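Local coordinates for putative enoyl-CoA hydratase (Streptomyces avermitilis, PDB 3GKB), which is a putative enoyl-CoA hydratase of the crotonase family, so it probably acts on acyl-CoA thioesters, though its substrate and reaction are not established, at residues E83-A88 against V92-A97; V98-R103 against T156-G161. All blocks are in the same frame, centred on the assembly; numbering follows the deposited sequence.

Contact 1 of 2, residues E83-A88 against V92-A97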
ATOM      1  N   GLU B  83     -28.688 -22.801   9.223  1.00 28.78           N
ATOM      2  CA  GLU B  83     -29.686 -21.813   8.808  1.00 28.87           C
ATOM      3  C   GLU B  83     -29.046 -20.533   8.253  1.00 29.57           C
ATOM      4  O   GLU B  83     -29.511 -19.988   7.244  1.00 29.85           O
ATOM      5  CB  GLU B  83     -30.619 -21.483   9.983  1.00 29.48           C
ATOM      6  N   LEU B  84     -27.983 -20.063   8.910  1.00 29.10           N
ATOM      7  CA  LEU B  84     -27.185 -18.929   8.422  1.00 29.50           C
ATOM      8  C   LEU B  84     -26.509 -19.275   7.101  1.00 30.14           C
ATOM      9  O   LEU B  84     -26.517 -18.475   6.186  1.00 30.61           O
ATOM     10  CB  LEU B  84     -26.101 -18.536   9.446  1.00 28.73           C
ATOM     11  CG  LEU B  84     -26.600 -17.803  10.696  1.00 28.86           C
ATOM     12  CD1 LEU B  84     -25.562 -17.780  11.812  1.00 28.04           C
ATOM     13  CD2 LEU B  84     -27.017 -16.380  10.332  1.00 27.52           C
ATOM     14  N   ALA B  85     -25.933 -20.469   7.010  1.00 31.49           N
ATOM     15  CA  ALA B  85     -25.170 -20.857   5.815  1.00 32.89           C
ATOM     16  C   ALA B  85     -26.059 -20.930   4.589  1.00 34.38           C
ATOM     17  O   ALA B  85     -25.572 -20.759   3.472  1.00 34.81           O
ATOM     18  CB  ALA B  85     -24.439 -22.178   6.025  1.00 32.04           C
ATOM     19  N   ALA B  86     -27.360 -21.153   4.811  1.00 35.91           N
ATOM     20  CA  ALA B  86     -28.362 -21.270   3.744  1.00 36.39           C
ATOM     21  C   ALA B  86     -28.750 -19.939   3.137  1.00 36.71           C
ATOM     22  O   ALA B  86     -29.140 -19.891   1.977  1.00 37.91           O
ATOM     23  CB  ALA B  86     -29.624 -22.016   4.270  1.00 36.54           C
ATOM     24  N   SER B  87     -28.626 -18.862   3.910  1.00 36.60           N
ATOM     25  CA  SER B  87     -28.867 -17.501   3.443  1.00 36.28           C
ATOM     26  C   SER B  87     -27.609 -16.771   2.951  1.00 34.94           C
ATOM     27  O   SER B  87     -27.694 -15.643   2.474  1.00 35.43           O
ATOM     28  CB  SER B  87     -29.527 -16.682   4.562  1.00 36.86           C
ATOM     29  OG  SER B  87     -30.893 -17.050   4.715  1.00 38.61           O
ATOM     30  N   ALA B  88     -26.441 -17.399   3.057  1.00 33.42           N
ATOM     31  CA  ALA B  88     -25.208 -16.785   2.536  1.00 31.99           C
ATOM     32  C   ALA B  88     -25.225 -16.625   1.007  1.00 30.58           C
ATOM     33  O   ALA B  88     -25.763 -17.492   0.298  1.00 30.56           O
ATOM     34  CB  ALA B  88     -23.979 -17.608   2.968  1.00 31.63           C
ATOM     35  N   VAL B  92     -19.695 -17.527  -1.208  1.00 21.46           N
ATOM     36  CA  VAL B  92     -19.295 -16.886   0.034  1.00 20.29           C
ATOM     37  C   VAL B  92     -19.744 -17.818   1.171  1.00 19.27           C
ATOM     38  O   VAL B  92     -20.913 -18.213   1.238  1.00 19.39           O
ATOM     39  CB  VAL B  92     -19.966 -15.481   0.171  1.00 20.44           C
ATOM     40  CG1 VAL B  92     -19.815 -14.901   1.587  1.00 19.33           C
ATOM     41  CG2 VAL B  92     -19.493 -14.535  -0.934  1.00 19.72           C
ATOM     42  N   ASN B  93     -18.811 -18.199   2.042  1.00 17.93           N
ATOM     43  CA  ASN B  93     -19.171 -19.043   3.183  1.00 16.86           C
ATOM     44  C   ASN B  93     -19.859 -18.260   4.292  1.00 16.51           C
ATOM     45  O   ASN B  93     -19.922 -17.011   4.249  1.00 15.53           O
ATOM     46  CB  ASN B  93     -17.989 -19.882   3.663  1.00 16.53           C
ATOM     47  CG  ASN B  93     -16.988 -19.089   4.500  1.00 16.98           C
ATOM     48  OD1 ASN B  93     -17.360 -18.209   5.262  1.00 16.30           O
ATOM     49  ND2 ASN B  93     -15.719 -19.461   4.402  1.00 17.67           N
ATOM     50  N   VAL B  94     -20.369 -19.000   5.271  1.00 16.54           N
ATOM     51  CA  VAL B  94     -21.210 -18.437   6.343  1.00 17.35           C
ATOM     52  C   VAL B  94     -20.495 -17.338   7.160  1.00 17.30           C
ATOM     53  O   VAL B  94     -21.104 -16.381   7.598  1.00 15.89           O
ATOM     54  CB  VAL B  94     -21.786 -19.572   7.262  1.00 17.97           C
ATOM     55  CG1 VAL B  94     -20.716 -20.153   8.186  1.00 18.99           C
ATOM     56  CG2 VAL B  94     -22.958 -19.059   8.064  1.00 20.65           C
ATOM     57  N   PHE B  95     -19.172 -17.476   7.325  1.00 17.45           N
ATOM     58  CA  PHE B  95     -18.383 -16.493   8.034  1.00 17.00           C
ATOM     59  C   PHE B  95     -18.017 -15.286   7.187  1.00 16.55           C
ATOM     60  O   PHE B  95     -18.090 -14.132   7.657  1.00 16.48           O
ATOM     61  CB  PHE B  95     -17.165 -17.183   8.613  1.00 18.01           C
ATOM     62  CG  PHE B  95     -17.538 -18.260   9.578  1.00 18.62           C
ATOM     63  CD1 PHE B  95     -18.117 -17.917  10.801  1.00 19.42           C
ATOM     64  CD2 PHE B  95     -17.415 -19.595   9.245  1.00 20.28           C
ATOM     65  CE1 PHE B  95     -18.517 -18.896  11.696  1.00 19.52           C
ATOM     66  CE2 PHE B  95     -17.823 -20.587  10.145  1.00 21.31           C
ATOM     67  CZ  PHE B  95     -18.367 -20.230  11.369  1.00 19.31           C
ATOM     68  N   GLN B  96     -17.602 -15.547   5.950  1.00 15.59           N
ATOM     69  CA  GLN B  96     -17.354 -14.488   4.977  1.00 14.96           C
ATOM     70  C   GLN B  96     -18.599 -13.639   4.757  1.00 15.96           C
ATOM     71  O   GLN B  96     -18.487 -12.463   4.460  1.00 15.38           O
ATOM     72  CB  GLN B  96     -16.883 -15.084   3.650  1.00 14.77           C
ATOM     73  CG  GLN B  96     -15.533 -15.810   3.749  1.00 14.42           C
ATOM     74  CD  GLN B  96     -15.199 -16.632   2.508  1.00 15.90           C
ATOM     75  OE1 GLN B  96     -16.100 -17.017   1.736  1.00 16.14           O
ATOM     76  NE2 GLN B  96     -13.906 -16.930   2.318  1.00 14.66           N
ATOM     77  N   ALA B  97     -19.790 -14.215   4.956  1.00 15.28           N
ATOM     78  CA  ALA B  97     -21.035 -13.473   4.729  1.00 16.83           C
ATOM     79  C   ALA B  97     -21.160 -12.219   5.597  1.00 17.31           C
ATOM     80  O   ALA B  97     -21.761 -11.247   5.140  1.00 17.77           O
ATOM     81  CB  ALA B  97     -22.245 -14.368   4.936  1.00 17.05           C
TER
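V94 meets L84 and A85 on the last part of helix 78-87, where the chain turns through a short connection and enters helix 96-103 by way of a capping box formed by N93 and Q96. One branch of V94 does most of the touching. Its CG2 lies anti to the backbone N (CG1 at chi1 74°) and reaches the helix between two residues, 3.5 Å from L84 CB, a tight pair of carbons, while also resting against the backbone N of A85. Beside it, V94 CB faces A85 CB at 3.9 Å, two small groups meeting where the backbones come closest. The other branch, CG1, turns to the F95 ring and sits over one of its faces, 3.4 Å above the plane and offset toward the rim. Beyond its CB, L84 leaves this contact for helix 34-48, packing on M37 and R41.

A88 makes the second point of contact. Its methyl points at the incoming chain, with CB 3.6 Å from the carbonyl O of V92 and 4.2 Å from CB of A97. No hydrogen bond joins the two segments; the polar bonds lie within 92-97 and shape the turn that presents V94. N93 and Q96 exchange bonds, each side chain accepting from the other's backbone N, and their amide nitrogens bond to helix 230-243, N93 ND2 to N237 and Q96 NE2 to E236. In the box, Q96 N donates to N93 OD1 over 2.8 Å, almost straight at 174°, with the donor tilted 27° from the carbonyl plane.

Contact 2 of 2, residues V98-R103 against T156-G161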
ATOM      1  N   VAL B  98     -20.560 -12.211   6.795  1.00 17.85           N
ATOM      2  CA  VAL B  98     -20.580 -11.022   7.673  1.00 17.89           C
ATOM      3  C   VAL B  98     -19.814  -9.851   7.046  1.00 17.60           C
ATOM      4  O   VAL B  98     -20.369  -8.768   6.781  1.00 15.74           O
ATOM      5  CB  VAL B  98     -19.952 -11.334   9.067  1.00 17.97           C
ATOM      6  CG1 VAL B  98     -19.920 -10.077   9.952  1.00 18.80           C
ATOM      7  CG2 VAL B  98     -20.655 -12.519   9.717  1.00 21.24           C
ATOM      8  N   GLY B  99     -18.518 -10.066   6.784  1.00 16.58           N
ATOM      9  CA  GLY B  99     -17.722  -9.031   6.122  1.00 16.28           C
ATOM     10  C   GLY B  99     -18.255  -8.650   4.741  1.00 16.22           C
ATOM     11  O   GLY B  99     -18.260  -7.480   4.362  1.00 16.63           O
ATOM     12  N   GLU B 100     -18.747  -9.621   3.991  1.00 16.27           N
ATOM     13  CA  GLU B 100     -19.284  -9.320   2.673  1.00 17.03           C
ATOM     14  C   GLU B 100     -20.546  -8.469   2.737  1.00 17.09           C
ATOM     15  O   GLU B 100     -20.739  -7.598   1.900  1.00 17.38           O
ATOM     16  CB  GLU B 100     -19.471 -10.602   1.845  1.00 17.57           C
ATOM     17  CG  GLU B 100     -18.113 -11.226   1.463  1.00 18.25           C
ATOM     18  CD  GLU B 100     -17.219 -10.249   0.720  1.00 18.47           C
ATOM     19  OE1 GLU B 100     -17.456  -9.965  -0.485  1.00 16.79           O
ATOM     20  OE2 GLU B 100     -16.278  -9.735   1.364  1.00 18.05           O
ATOM     21  N   LEU B 101     -21.390  -8.670   3.754  1.00 17.70           N
ATOM     22  CA  LEU B 101     -22.562  -7.776   3.940  1.00 18.26           C
ATOM     23  C   LEU B 101     -22.089  -6.332   4.207  1.00 17.66           C
ATOM     24  O   LEU B 101     -22.532  -5.383   3.569  1.00 17.35           O
ATOM     25  CB  LEU B 101     -23.410  -8.295   5.085  1.00 18.53           C
ATOM     26  CG  LEU B 101     -24.764  -7.630   5.346  1.00 22.41           C
ATOM     27  CD1 LEU B 101     -25.676  -7.776   4.147  1.00 23.69           C
ATOM     28  CD2 LEU B 101     -25.323  -8.283   6.597  1.00 25.67           C
ATOM     29  N   ILE B 102     -21.130  -6.182   5.114  1.00 16.99           N
ATOM     30  CA  ILE B 102     -20.557  -4.858   5.429  1.00 16.20           C
ATOM     31  C   ILE B 102     -19.934  -4.199   4.178  1.00 16.42           C
ATOM     32  O   ILE B 102     -20.161  -3.003   3.890  1.00 16.92           O
ATOM     33  CB  ILE B 102     -19.502  -4.965   6.569  1.00 15.94           C
ATOM     34  CG1 ILE B 102     -20.162  -5.373   7.889  1.00 15.57           C
ATOM     35  CG2 ILE B 102     -18.768  -3.634   6.748  1.00 15.99           C
ATOM     36  CD1 ILE B 102     -19.209  -5.928   8.970  1.00 15.17           C
ATOM     37  N   ARG B 103     -19.125  -4.954   3.455  1.00 16.11           N
ATOM     38  CA  ARG B 103     -18.405  -4.405   2.291  1.00 16.62           C
ATOM     39  C   ARG B 103     -19.356  -3.865   1.208  1.00 16.61           C
ATOM     40  O   ARG B 103     -18.996  -2.955   0.486  1.00 16.92           O
ATOM     41  CB  ARG B 103     -17.537  -5.468   1.612  1.00 16.76           C
ATOM     42  CG  ARG B 103     -16.208  -5.763   2.294  1.00 17.80           C
ATOM     43  CD  ARG B 103     -15.110  -6.113   1.284  1.00 16.69           C
ATOM     44  NE  ARG B 103     -15.508  -7.162   0.364  1.00 15.39           N
ATOM     45  CZ  ARG B 103     -15.401  -7.141  -0.966  1.00 18.97           C
ATOM     46  NH1 ARG B 103     -15.817  -8.195  -1.672  1.00 17.62           N
ATOM     47  NH2 ARG B 103     -14.855  -6.119  -1.607  1.00 19.02           N
ATOM     48  N   THR B 156      -7.959 -13.010   5.103  1.00 14.94           N
ATOM     49  CA  THR B 156      -6.757 -13.153   4.276  1.00 15.21           C
ATOM     50  C   THR B 156      -6.842 -12.205   3.062  1.00 14.35           C
ATOM     51  O   THR B 156      -5.855 -11.562   2.687  1.00 14.14           O
ATOM     52  CB  THR B 156      -6.511 -14.596   3.793  1.00 15.24           C
ATOM     53  OG1 THR B 156      -7.555 -15.014   2.921  1.00 16.19           O
ATOM     54  CG2 THR B 156      -6.346 -15.575   4.970  1.00 16.68           C
ATOM     55  N   GLN B 157      -8.050 -12.073   2.507  1.00 14.94           N
ATOM     56  CA  GLN B 157      -8.247 -11.224   1.346  1.00 14.85           C
ATOM     57  C   GLN B 157      -8.344  -9.739   1.664  1.00 14.00           C
ATOM     58  O   GLN B 157      -7.824  -8.900   0.892  1.00 13.46           O
ATOM     59  CB  GLN B 157      -9.453 -11.698   0.536  1.00 14.20           C
ATOM     60  CG  GLN B 157      -9.384 -13.204   0.179  1.00 16.07           C
ATOM     61  CD  GLN B 157      -8.075 -13.563  -0.537  1.00 15.75           C
ATOM     62  OE1 GLN B 157      -7.808 -13.064  -1.615  1.00 17.53           O
ATOM     63  NE2 GLN B 157      -7.237 -14.375   0.099  1.00 16.59           N
ATOM     64  N   TYR B 158      -8.992  -9.401   2.779  1.00 14.20           N
ATOM     65  CA  TYR B 158      -9.042  -8.017   3.205  1.00 14.05           C
ATOM     66  C   TYR B 158      -7.621  -7.517   3.508  1.00 14.22           C
ATOM     67  O   TYR B 158      -7.253  -6.413   3.129  1.00 15.47           O
ATOM     68  CB  TYR B 158      -9.961  -7.825   4.405  1.00 13.76           C
ATOM     69  CG  TYR B 158     -11.394  -8.332   4.214  1.00 14.79           C
ATOM     70  CD1 TYR B 158     -11.945  -8.556   2.937  1.00 16.00           C
ATOM     71  CD2 TYR B 158     -12.184  -8.597   5.320  1.00 16.51           C
ATOM     72  CE1 TYR B 158     -13.253  -8.998   2.793  1.00 17.86           C
ATOM     73  CE2 TYR B 158     -13.459  -9.057   5.195  1.00 17.51           C
ATOM     74  CZ  TYR B 158     -14.019  -9.234   3.941  1.00 18.28           C
ATOM     75  OH  TYR B 158     -15.319  -9.701   3.854  1.00 17.45           O
ATOM     76  N   LEU B 159      -6.831  -8.350   4.171  1.00 13.82           N
ATOM     77  CA  LEU B 159      -5.414  -8.031   4.411  1.00 13.90           C
ATOM     78  C   LEU B 159      -4.651  -7.960   3.117  1.00 13.78           C
ATOM     79  O   LEU B 159      -3.906  -7.000   2.901  1.00 13.94           O
ATOM     80  CB  LEU B 159      -4.762  -9.078   5.318  1.00 13.20           C
ATOM     81  CG  LEU B 159      -5.129  -8.916   6.811  1.00 13.87           C
ATOM     82  CD1 LEU B 159      -4.877 -10.216   7.578  1.00 14.16           C
ATOM     83  CD2 LEU B 159      -4.321  -7.759   7.448  1.00 14.21           C
ATOM     84  N   ARG B 160      -4.790  -8.957   2.253  1.00 13.93           N
ATOM     85  CA  ARG B 160      -4.047  -8.866   0.994  1.00 15.20           C
ATOM     86  C   ARG B 160      -4.265  -7.501   0.314  1.00 15.15           C
ATOM     87  O   ARG B 160      -3.312  -6.844  -0.158  1.00 15.48           O
ATOM     88  CB  ARG B 160      -4.401  -9.981   0.027  1.00 15.11           C
ATOM     89  CG  ARG B 160      -3.445  -9.978  -1.154  1.00 19.08           C
ATOM     90  CD  ARG B 160      -3.598 -11.119  -2.078  1.00 21.18           C
ATOM     91  NE  ARG B 160      -2.412 -11.126  -2.954  1.00 24.96           N
ATOM     92  CZ  ARG B 160      -1.755 -12.221  -3.351  1.00 26.05           C
ATOM     93  NH1 ARG B 160      -2.168 -13.421  -2.984  1.00 25.07           N
ATOM     94  NH2 ARG B 160      -0.696 -12.115  -4.135  1.00 25.58           N
ATOM     95  N   GLY B 161      -5.529  -7.096   0.230  1.00 14.01           N
ATOM     96  CA  GLY B 161      -5.896  -5.860  -0.463  1.00 14.71           C
ATOM     97  C   GLY B 161      -5.429  -4.620   0.261  1.00 15.32           C
ATOM     98  O   GLY B 161      -4.929  -3.698  -0.383  1.00 17.51           O
TER
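Segments 98-103 and 156-161, of helices 96-103 and 155-163, run at 45° with axes approaching to 12.4 Å, a gap too wide for backbone contact and bridged by the buried Y158 ring inside the crotonase-like domain. Its hydroxyl ends against the backbone, Y158 OH lying 3.2 Å from G99 C; a CB on G99 would clash with this oxygen. Y158 OH donates to E100 OE2 at 2.7 Å, onto the anti lone pair of that carboxylate oxygen, and the carboxylate lies nearly coplanar with the ring, at its edge. One turn on, R103 grips the same carboxylate side-on: R103 NH1 reaches E100 OE1 at 2.7 Å through the syn lone pair, and R103 NE reaches E100 OE2 at 2.9 Å. Bends at chi2 (-146°) and chi3 fold R103 back and bring its CD to 3.7 Å from Y158 CE1. R160 makes a salt bridge with D227 of a second subunit. With an alanine at E100, the Y158 hydroxyl would probably lose its acceptor and the R103 guanidinium would probably be freer to turn, although NH2 also bonds to D227 O. With Y158 and R103 both donating to OE2, the buried carboxylate is probably stabilised as the anion and held against rotation.

In the fold
From the N terminus, the chain first passes through strands 11-16 and 19-24, helix 34-48 and strand 55-60 before reaching helix 78-87. Contact 1 closes a tight connection there, with three residues between its segments, and sets the turn leading into helix 96-103 against the last part of helix 78-87 and A88. Contact 2 opens on helix 96-103 and closes a much longer excursion, through strands 108-113 and 130-134 and helix 120-127, at helix 155-163. The two are therefore in series, neither nested nor crossed, with centres about 14 Å apart. Helix 96-103 joins them: its later part meets helix 155-163 in the interior, and the two contacts touch where V92 CG1 packs on E100 CG.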